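Local coordinates for putative exotoxin (superantigen) (Streptococcus pyogenes, PDB 1TY0), which is a zinc-binding streptococcal superantigen, probably acting as a toxin, that can use a common surface for T-cell receptor binding and dimerization, at residues A[18-23]-A[134-139]; A[52-57]-A[85-90]; A[69-74]-A[92-97]. All blocks are in the same frame, centred on the assembly; numbering follows the deposited sequence.

Contact 1 (A[18-23]-A[134-139]); sequences YEIIPV and FDFKIR
Arg139 lays its aliphatic stem over the ring of Tyr18. Its CD stands 3.7 Å from the ring centroid and only 11° off the normal, a CH-pi contact over the face. The chain stays extended from CG to NE, which carries the guanidinium on past the ring until Tyr18 OH lies over the centre of the guanidinium, with the two planes 20° apart.

Polar bonds hold that group in place. Within helix 131-146, Arg139 NE gives Asp135 OD1 a nearly straight salt-bridge bond of 2.7 Å in the guanidinium plane; from outside the helix, Asp176 forms a salt bridge with NH1. Tyr18 OH has hydrogen-bond partners of its own in Tyr190 and Lys189, and Tyr190 also reaches Asp135 OD2.

The apolar half belongs to Phe136. Its CG lies anti to the backbone N (chi1 167°), sending the ring to the loop, where Phe136 CE1 is 4.0 Å from Ile20 CG2 and CZ is 3.8 Å from Pro22 CD. Ile20 O approaches the edge of the Phe136 ring, 3.5 Å from Phe136 CZ.

The contact thus packs the segment after helix 5-18 against helix 131-146, the buried interface between OB-fold and beta-grasp domains that characterises staphylococcal and streptococcal superantigens.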
loop_
_atom_site.group_PDB
_atom_site.type_symbol
_atom_site.label_atom_id
_atom_site.label_comp_id
_atom_site.label_asym_id
_atom_site.label_seq_id
_atom_site.Cartn_x
_atom_site.Cartn_y
_atom_site.Cartn_z
ATOM N N TYR A 18 -0.890 -8.620 -3.315
ATOM C CA TYR A 18 0.289 -7.938 -3.831
ATOM C C TYR A 18 0.088 -6.558 -4.471
ATOM O O TYR A 18 1.054 -5.918 -4.871
ATOM C CB TYR A 18 1.040 -8.885 -4.777
ATOM C CG TYR A 18 1.819 -9.953 -4.027
ATOM C CD1 TYR A 18 3.078 -9.678 -3.499
ATOM C CD2 TYR A 18 1.281 -11.226 -3.816
ATOM C CE1 TYR A 18 3.791 -10.641 -2.774
ATOM C CE2 TYR A 18 1.986 -12.199 -3.088
ATOM C CZ TYR A 18 3.240 -11.896 -2.573
ATOM O OH TYR A 18 3.945 -12.846 -1.862
ATOM N N GLU A 19 -1.159 -6.105 -4.582
ATOM C CA GLU A 19 -1.433 -4.765 -5.119
ATOM C C GLU A 19 -1.348 -3.889 -3.877
ATOM O O GLU A 19 -2.360 -3.480 -3.319
ATOM C CB GLU A 19 -2.840 -4.697 -5.718
ATOM C CG GLU A 19 -2.922 -5.176 -7.160
ATOM C CD GLU A 19 -2.333 -4.175 -8.133
ATOM O OE1 GLU A 19 -2.878 -3.052 -8.236
ATOM O OE2 GLU A 19 -1.325 -4.504 -8.793
ATOM N N ILE A 20 -0.123 -3.609 -3.454
ATOM C CA ILE A 20 0.108 -2.858 -2.233
ATOM C C ILE A 20 1.383 -2.020 -2.287
ATOM O O ILE A 20 2.259 -2.251 -3.117
ATOM C CB ILE A 20 0.208 -3.858 -1.061
ATOM C CG1 ILE A 20 0.443 -3.142 0.266
ATOM C CG2 ILE A 20 1.334 -4.839 -1.334
ATOM C CD1 ILE A 20 0.460 -4.094 1.442
ATOM N N ILE A 21 1.468 -1.035 -1.399
ATOM C CA ILE A 21 2.634 -0.162 -1.303
ATOM C C ILE A 21 3.491 -0.720 -0.170
ATOM O O ILE A 21 3.014 -0.880 0.949
ATOM C CB ILE A 21 2.218 1.284 -0.951
ATOM C CG1 ILE A 21 1.538 1.931 -2.162
ATOM C CG2 ILE A 21 3.438 2.098 -0.516
ATOM C CD1 ILE A 21 2.468 2.164 -3.320
ATOM N N PRO A 22 4.773 -1.012 -0.443
ATOM C CA PRO A 22 5.638 -1.559 0.607
ATOM C C PRO A 22 6.206 -0.558 1.597
ATOM O O PRO A 22 6.255 0.643 1.332
ATOM C CB PRO A 22 6.749 -2.234 -0.189
ATOM C CG PRO A 22 6.906 -1.304 -1.358
ATOM C CD PRO A 22 5.469 -0.991 -1.743
ATOM N N VAL A 23 6.625 -1.080 2.745
ATOM C CA VAL A 23 7.276 -0.283 3.777
ATOM C C VAL A 23 8.719 -0.321 3.294
ATOM O O VAL A 23 9.359 -1.372 3.317
ATOM C CB VAL A 23 7.168 -0.954 5.153
ATOM C CG1 VAL A 23 8.009 -0.185 6.164
ATOM C CG2 VAL A 23 5.716 -0.994 5.598
ATOM N N PHE A 134 12.696 -8.875 -3.698
ATOM C CA PHE A 134 12.797 -9.367 -5.068
ATOM C C PHE A 134 11.463 -9.973 -5.513
ATOM O O PHE A 134 10.981 -9.699 -6.612
ATOM C CB PHE A 134 13.903 -10.416 -5.161
ATOM C CG PHE A 134 14.343 -10.706 -6.566
ATOM C CD1 PHE A 134 13.564 -11.494 -7.402
ATOM C CD2 PHE A 134 15.529 -10.171 -7.059
ATOM C CE1 PHE A 134 13.955 -11.749 -8.713
ATOM C CE2 PHE A 134 15.930 -10.421 -8.368
ATOM C CZ PHE A 134 15.138 -11.211 -9.195
ATOM N N ASP A 135 10.867 -10.785 -4.642
ATOM C CA ASP A 135 9.602 -11.450 -4.936
ATOM C C ASP A 135 8.489 -10.437 -5.196
ATOM O O ASP A 135 7.763 -10.533 -6.186
ATOM C CB ASP A 135 9.240 -12.381 -3.767
ATOM C CG ASP A 135 8.059 -13.286 -4.072
ATOM O OD1 ASP A 135 7.807 -13.572 -5.260
ATOM O OD2 ASP A 135 7.395 -13.736 -3.112
ATOM N N PHE A 136 8.357 -9.459 -4.311
ATOM C CA PHE A 136 7.334 -8.434 -4.482
ATOM C C PHE A 136 7.481 -7.706 -5.815
ATOM O O PHE A 136 6.513 -7.560 -6.563
ATOM C CB PHE A 136 7.411 -7.408 -3.351
ATOM C CG PHE A 136 6.613 -6.165 -3.615
ATOM C CD1 PHE A 136 5.223 -6.179 -3.529
ATOM C CD2 PHE A 136 7.253 -4.987 -3.993
ATOM C CE1 PHE A 136 4.478 -5.029 -3.819
ATOM C CE2 PHE A 136 6.521 -3.840 -4.284
ATOM C CZ PHE A 136 5.132 -3.861 -4.198
ATOM N N LYS A 137 8.694 -7.254 -6.113
ATOM C CA LYS A 137 8.924 -6.515 -7.347
ATOM C C LYS A 137 8.690 -7.341 -8.599
ATOM O O LYS A 137 8.077 -6.860 -9.547
ATOM C CB LYS A 137 10.332 -5.919 -7.347
ATOM C CG LYS A 137 10.496 -4.839 -6.285
ATOM C CD LYS A 137 11.863 -4.161 -6.317
ATOM C CE LYS A 137 11.854 -2.965 -5.367
ATOM N NZ LYS A 137 13.188 -2.318 -5.222
ATOM N N ILE A 138 9.158 -8.585 -8.601
ATOM C CA ILE A 138 8.958 -9.440 -9.764
ATOM C C ILE A 138 7.481 -9.788 -9.939
ATOM O O ILE A 138 6.980 -9.819 -11.060
ATOM C CB ILE A 138 9.794 -10.736 -9.675
ATOM C CG1 ILE A 138 9.621 -11.552 -10.960
ATOM C CG2 ILE A 138 9.374 -11.549 -8.472
ATOM C CD1 ILE A 138 10.588 -12.707 -11.075
ATOM N N ARG A 139 6.767 -10.042 -8.846
ATOM C CA ARG A 139 5.343 -10.351 -8.989
ATOM C C ARG A 139 4.612 -9.145 -9.561
ATOM O O ARG A 139 3.756 -9.284 -10.438
ATOM C CB ARG A 139 4.718 -10.751 -7.649
ATOM C CG ARG A 139 5.186 -12.107 -7.162
ATOM C CD ARG A 139 4.351 -12.620 -6.004
ATOM N NE ARG A 139 5.067 -13.670 -5.289
ATOM C CZ ARG A 139 4.501 -14.742 -4.747
ATOM N NH1 ARG A 139 3.190 -14.935 -4.840
ATOM N NH2 ARG A 139 5.253 -15.614 -4.095
#

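Contact 2 (A[52-57]-A[85-90]); sequences VDSEVE and YYIYGG
Ser54 OG donates to Gly89 O over 2.7 Å, the shortest polar bond between the two strand ends. Because OG is anti to the backbone N (chi1 174°), the hydroxyl extends past Tyr88 to the turn, and it meets the carbonyl well off the C=O direction, at a C=O...donor angle of 111°. Nearby, Gly89 N bonds to Glu55 O, and Val56 CG1 packs 3.5 Å from Gly89 CA.

Upstream the backbones pair in parallel register, Val52 to Glu55 beside Tyr85 to Tyr88. Asp53 bonds through N to Tyr85 O at 2.8 Å and through O to Ile87 N, and Glu55 N then takes Ile87 O; this alternation between residues is the parallel pattern. Strands 51-55 and 84-93 are joined in this way within the OB-fold barrel, where strand 37-41 covers the other edge of 51-55.

The two faces differ in chemistry. On one, Val52 CG1 touches Ile87 CD1 at 3.8 Å, and Val23 packs on Tyr85 and Ile87. On the other, Asp53 OD2 comes in plane to the edge of the Tyr86 ring, 3.3 Å from CD1, its carboxylate turned 83° against the ring. Glu55 and Tyr88 run alongside one another in the same direction, OE2 being 3.8 Å from CE1; beyond them Lys191 forms a salt bridge with Glu55, and Ser184 bonds to Tyr88 OH.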
loop_
_atom_site.group_PDB
_atom_site.type_symbol
_atom_site.label_atom_id
_atom_site.label_comp_id
_atom_site.label_asym_id
_atom_site.label_seq_id
_atom_site.Cartn_x
_atom_site.Cartn_y
_atom_site.Cartn_z
ATOM N N VAL A 52 8.937 0.377 13.170
ATOM C CA VAL A 52 8.552 -0.761 12.358
ATOM C C VAL A 52 8.819 -2.005 13.185
ATOM O O VAL A 52 9.902 -2.160 13.753
ATOM C CB VAL A 52 9.380 -0.843 11.064
ATOM C CG1 VAL A 52 9.065 -2.150 10.315
ATOM C CG2 VAL A 52 9.075 0.357 10.175
ATOM N N ASP A 53 7.814 -2.867 13.283
ATOM C CA ASP A 53 7.958 -4.125 13.996
ATOM C C ASP A 53 8.051 -5.226 12.959
ATOM O O ASP A 53 7.075 -5.527 12.278
ATOM C CB ASP A 53 6.760 -4.412 14.901
ATOM C CG ASP A 53 6.711 -5.869 15.339
ATOM O OD1 ASP A 53 7.795 -6.454 15.562
ATOM O OD2 ASP A 53 5.600 -6.429 15.456
ATOM N N SER A 54 9.234 -5.815 12.828
ATOM C CA SER A 54 9.427 -6.900 11.879
ATOM C C SER A 54 9.441 -8.211 12.651
ATOM O O SER A 54 10.334 -8.449 13.456
ATOM C CB SER A 54 10.755 -6.743 11.135
ATOM O OG SER A 54 10.980 -7.879 10.316
ATOM N N GLU A 55 8.451 -9.056 12.401
ATOM C CA GLU A 55 8.362 -10.343 13.080
ATOM C C GLU A 55 9.023 -11.412 12.217
ATOM O O GLU A 55 8.766 -11.498 11.016
ATOM C CB GLU A 55 6.898 -10.691 13.329
ATOM C CG GLU A 55 6.687 -11.963 14.129
ATOM C CD GLU A 55 5.218 -12.272 14.325
ATOM O OE1 GLU A 55 4.512 -11.441 14.940
ATOM O OE2 GLU A 55 4.767 -13.343 13.859
ATOM N N VAL A 56 9.876 -12.225 12.832
ATOM C CA VAL A 56 10.580 -13.263 12.090
ATOM C C VAL A 56 10.611 -14.618 12.786
ATOM O O VAL A 56 10.129 -14.777 13.911
ATOM C CB VAL A 56 12.040 -12.842 11.796
ATOM C CG1 VAL A 56 12.062 -11.651 10.834
ATOM C CG2 VAL A 56 12.754 -12.471 13.094
ATOM N N GLU A 57 11.175 -15.595 12.085
ATOM C CA GLU A 57 11.312 -16.943 12.612
ATOM C C GLU A 57 12.446 -16.963 13.629
ATOM O O GLU A 57 13.194 -15.993 13.757
ATOM C CB GLU A 57 11.589 -17.925 11.467
ATOM C CG GLU A 57 10.333 -18.351 10.720
ATOM C CD GLU A 57 10.623 -19.142 9.451
ATOM O OE1 GLU A 57 11.667 -19.826 9.387
ATOM O OE2 GLU A 57 9.791 -19.088 8.518
ATOM N N TYR A 85 4.524 0.187 11.785
ATOM C CA TYR A 85 4.234 -0.629 10.612
ATOM C C TYR A 85 4.524 -2.076 11.021
ATOM O O TYR A 85 5.533 -2.349 11.672
ATOM C CB TYR A 85 5.134 -0.261 9.429
ATOM C CG TYR A 85 4.737 1.006 8.708
ATOM C CD1 TYR A 85 3.447 1.175 8.212
ATOM C CD2 TYR A 85 5.664 2.023 8.503
ATOM C CE1 TYR A 85 3.088 2.336 7.522
ATOM C CE2 TYR A 85 5.319 3.185 7.817
ATOM C CZ TYR A 85 4.035 3.334 7.328
ATOM O OH TYR A 85 3.715 4.472 6.629
ATOM N N TYR A 86 3.649 -2.995 10.630
ATOM C CA TYR A 86 3.824 -4.407 10.964
ATOM C C TYR A 86 4.130 -5.207 9.706
ATOM O O TYR A 86 3.322 -5.264 8.777
ATOM C CB TYR A 86 2.566 -4.939 11.656
ATOM C CG TYR A 86 2.353 -4.289 12.998
ATOM C CD1 TYR A 86 3.151 -4.639 14.087
ATOM C CD2 TYR A 86 1.418 -3.266 13.167
ATOM C CE1 TYR A 86 3.033 -3.990 15.310
ATOM C CE2 TYR A 86 1.293 -2.602 14.400
ATOM C CZ TYR A 86 2.106 -2.973 15.459
ATOM O OH TYR A 86 2.017 -2.331 16.672
ATOM N N ILE A 87 5.320 -5.804 9.678
ATOM C CA ILE A 87 5.766 -6.592 8.529
ATOM C C ILE A 87 6.432 -7.880 9.004
ATOM O O ILE A 87 6.712 -8.036 10.193
ATOM C CB ILE A 87 6.809 -5.814 7.681
ATOM C CG1 ILE A 87 8.045 -5.501 8.534
ATOM C CG2 ILE A 87 6.191 -4.511 7.150
ATOM C CD1 ILE A 87 9.203 -4.886 7.752
ATOM N N TYR A 88 6.670 -8.800 8.073
ATOM C CA TYR A 88 7.362 -10.051 8.386
ATOM C C TYR A 88 8.709 -9.948 7.683
ATOM O O TYR A 88 8.758 -9.676 6.482
ATOM C CB TYR A 88 6.602 -11.261 7.831
ATOM C CG TYR A 88 5.270 -11.526 8.482
ATOM C CD1 TYR A 88 5.162 -11.677 9.866
ATOM C CD2 TYR A 88 4.118 -11.674 7.709
ATOM C CE1 TYR A 88 3.937 -11.976 10.465
ATOM C CE2 TYR A 88 2.891 -11.976 8.298
ATOM C CZ TYR A 88 2.808 -12.126 9.673
ATOM O OH TYR A 88 1.591 -12.431 10.259
ATOM N N GLY A 89 9.798 -10.153 8.419
ATOM C CA GLY A 89 11.119 -10.065 7.816
ATOM C C GLY A 89 11.393 -8.731 7.129
ATOM O O GLY A 89 11.031 -7.670 7.650
ATOM N N GLY A 90 12.035 -8.796 5.961
ATOM C CA GLY A 90 12.362 -7.605 5.191
ATOM C C GLY A 90 13.501 -6.768 5.754
ATOM O O GLY A 90 13.705 -5.631 5.341
#

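Contact 3 (A[69-74]-A[92-97]); sequences KVNIFG and TPSVNS
Asn71 and Thr92 face each other as an antiparallel hydrogen-bonded pair. Asn71 N reaches Thr92 O at 2.8 Å, and Thr92 N returns to Asn71 O at 3.1 Å in the carbonyl plane. Two residues along, Ser94 N donates to Lys69 O at an N-H...O angle of 169°, although it sits 38° above that carbonyl's plane. Val70 lies against Thr92 O, and Asn71 CB lies 3.6 Å from Thr92 OG1.

Three waters bridge the two strands. One molecule accepts from both Thr92 OG1 (2.6 Å) and Asn71 ND2 (2.9 Å) and donates to Pro93 O, tying both side chains to the backbone. A second donates to Thr92 OG1 and weakly to Asn71 O; a third bridges Lys69 O and Ser94 O. Thr92 OG1 sits between its backbone N and carbonyl carbon (chi1 53°), which turns it toward the first two waters.

Farther out, Asn98 bonds to Asn71 ND2 and to Ser94 OG, while Asn27 N bonds to Asn71 OD1. At this end of the hairpin formed by strands 69-74 and 84-93, side-chain cohesion is therefore chiefly polar and water-mediated; with ND2 bonded to Asn98 and a water, and OD1 to Asn27 N, the orientation of the Asn71 carboxamide is set from both its ends.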
loop_
_atom_site.group_PDB
_atom_site.type_symbol
_atom_site.label_atom_id
_atom_site.label_comp_id
_atom_site.label_asym_id
_atom_site.label_seq_id
_atom_site.Cartn_x
_atom_site.Cartn_y
_atom_site.Cartn_z
ATOM N N LYS A 69 22.573 -0.449 11.983
ATOM C CA LYS A 69 21.741 0.199 10.979
ATOM C C LYS A 69 21.258 -0.858 9.998
ATOM O O LYS A 69 22.022 -1.732 9.580
ATOM C CB LYS A 69 22.533 1.276 10.232
ATOM C CG LYS A 69 22.946 2.459 11.095
ATOM C CD LYS A 69 21.731 3.172 11.666
ATOM C CE LYS A 69 22.138 4.357 12.536
ATOM N NZ LYS A 69 22.928 3.935 13.723
ATOM N N VAL A 70 19.982 -0.789 9.639
ATOM C CA VAL A 70 19.416 -1.752 8.708
ATOM C C VAL A 70 18.500 -1.096 7.695
ATOM O O VAL A 70 18.074 0.049 7.864
ATOM C CB VAL A 70 18.590 -2.835 9.444
ATOM C CG1 VAL A 70 19.487 -3.650 10.368
ATOM C CG2 VAL A 70 17.467 -2.184 10.237
ATOM N N ASN A 71 18.222 -1.834 6.626
ATOM C CA ASN A 71 17.303 -1.380 5.597
ATOM C C ASN A 71 16.048 -2.210 5.747
ATOM O O ASN A 71 16.101 -3.379 6.146
ATOM C CB ASN A 71 17.891 -1.585 4.207
ATOM C CG ASN A 71 19.080 -0.688 3.955
ATOM O OD1 ASN A 71 19.102 0.453 4.404
ATOM N ND2 ASN A 71 20.071 -1.195 3.226
ATOM N N ILE A 72 14.917 -1.602 5.420
ATOM C CA ILE A 72 13.640 -2.272 5.534
ATOM C C ILE A 72 12.897 -2.276 4.211
ATOM O O ILE A 72 12.775 -1.240 3.555
ATOM C CB ILE A 72 12.718 -1.555 6.544
ATOM C CG1 ILE A 72 13.371 -1.523 7.924
ATOM C CG2 ILE A 72 11.350 -2.248 6.584
ATOM C CD1 ILE A 72 12.629 -0.642 8.919
ATOM N N PHE A 73 12.427 -3.449 3.817
ATOM C CA PHE A 73 11.592 -3.570 2.626
ATOM C C PHE A 73 10.652 -4.707 2.958
ATOM O O PHE A 73 10.978 -5.885 2.767
ATOM C CB PHE A 73 12.370 -3.911 1.358
ATOM C CG PHE A 73 11.564 -3.689 0.106
ATOM C CD1 PHE A 73 10.573 -4.591 -0.264
ATOM C CD2 PHE A 73 11.735 -2.536 -0.653
ATOM C CE1 PHE A 73 9.759 -4.343 -1.369
ATOM C CE2 PHE A 73 10.926 -2.281 -1.762
ATOM C CZ PHE A 73 9.935 -3.190 -2.117
ATOM N N GLY A 74 9.485 -4.349 3.475
ATOM C CA GLY A 74 8.519 -5.359 3.857
ATOM C C GLY A 74 7.109 -4.982 3.477
ATOM O O GLY A 74 6.775 -3.798 3.363
ATOM N N THR A 92 17.540 -6.107 6.396
ATOM C CA THR A 92 18.901 -6.396 5.954
ATOM C C THR A 92 19.893 -5.394 6.525
ATOM O O THR A 92 19.544 -4.263 6.858
ATOM C CB THR A 92 19.037 -6.335 4.412
ATOM O OG1 THR A 92 18.539 -5.074 3.937
ATOM C CG2 THR A 92 18.275 -7.480 3.762
ATOM N N PRO A 93 21.160 -5.804 6.644
ATOM C CA PRO A 93 22.172 -4.894 7.177
ATOM C C PRO A 93 22.392 -3.765 6.179
ATOM O O PRO A 93 22.442 -4.007 4.971
ATOM C CB PRO A 93 23.412 -5.783 7.292
ATOM C CG PRO A 93 22.848 -7.158 7.452
ATOM C CD PRO A 93 21.703 -7.161 6.475
ATOM N N SER A 94 22.492 -2.535 6.672
ATOM C CA SER A 94 22.759 -1.393 5.803
ATOM C C SER A 94 24.274 -1.247 5.878
ATOM O O SER A 94 24.805 -0.862 6.917
ATOM C CB SER A 94 22.086 -0.129 6.342
ATOM O OG SER A 94 22.329 0.973 5.484
ATOM N N VAL A 95 24.968 -1.559 4.787
ATOM C CA VAL A 95 26.428 -1.500 4.792
ATOM C C VAL A 95 27.079 -0.401 3.959
ATOM O O VAL A 95 28.306 -0.290 3.927
ATOM C CB VAL A 95 27.024 -2.859 4.365
ATOM C CG1 VAL A 95 26.584 -3.939 5.340
ATOM C CG2 VAL A 95 26.572 -3.209 2.952
ATOM N N ASN A 96 26.273 0.407 3.280
ATOM C CA ASN A 96 26.821 1.495 2.484
ATOM C C ASN A 96 25.766 2.524 2.114
ATOM O O ASN A 96 24.725 2.612 2.767
ATOM C CB ASN A 96 27.525 0.956 1.226
ATOM C CG ASN A 96 26.590 0.212 0.285
ATOM O OD1 ASN A 96 27.032 -0.338 -0.727
ATOM N ND2 ASN A 96 25.302 0.192 0.607
ATOM N N SER A 97 26.040 3.307 1.076
ATOM C CA SER A 97 25.124 4.352 0.632
ATOM C C SER A 97 23.818 3.818 0.054
ATOM O O SER A 97 22.928 4.594 -0.301
ATOM C CB SER A 97 25.815 5.248 -0.400
ATOM O OG SER A 97 26.260 4.492 -1.512
HETATM O O HOH W 1 24.662 -2.814 9.534
HETATM O O HOH W 2 15.774 -4.927 3.413
HETATM O O HOH W 3 20.630 -4.027 2.763
#

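How the contacts relate
Contacts 2 and 3 share strand 84-93 and belong to one sheet: 52-57 pairs with it in parallel, 69-74 antiparallel, and Ile87 CD1 meets Ile72 CG2 at 3.6 Å. Contact 1 instead joins two domains, and along the chain it encloses the other pair. Val23 connects it to the sheet, since its N is probably hydrogen-bonded to Gly74 O; Phe73 meets Pro22 and Phe136. Contacts 1 and 2 are buried, whereas contact 3 is only partly so. Correspondingly, side-chain packing carries contact 1, backbone bonds carry contact 2, with an apolar face on one side of the sheet and a more polar one on the other, and contact 3 adds bridging waters.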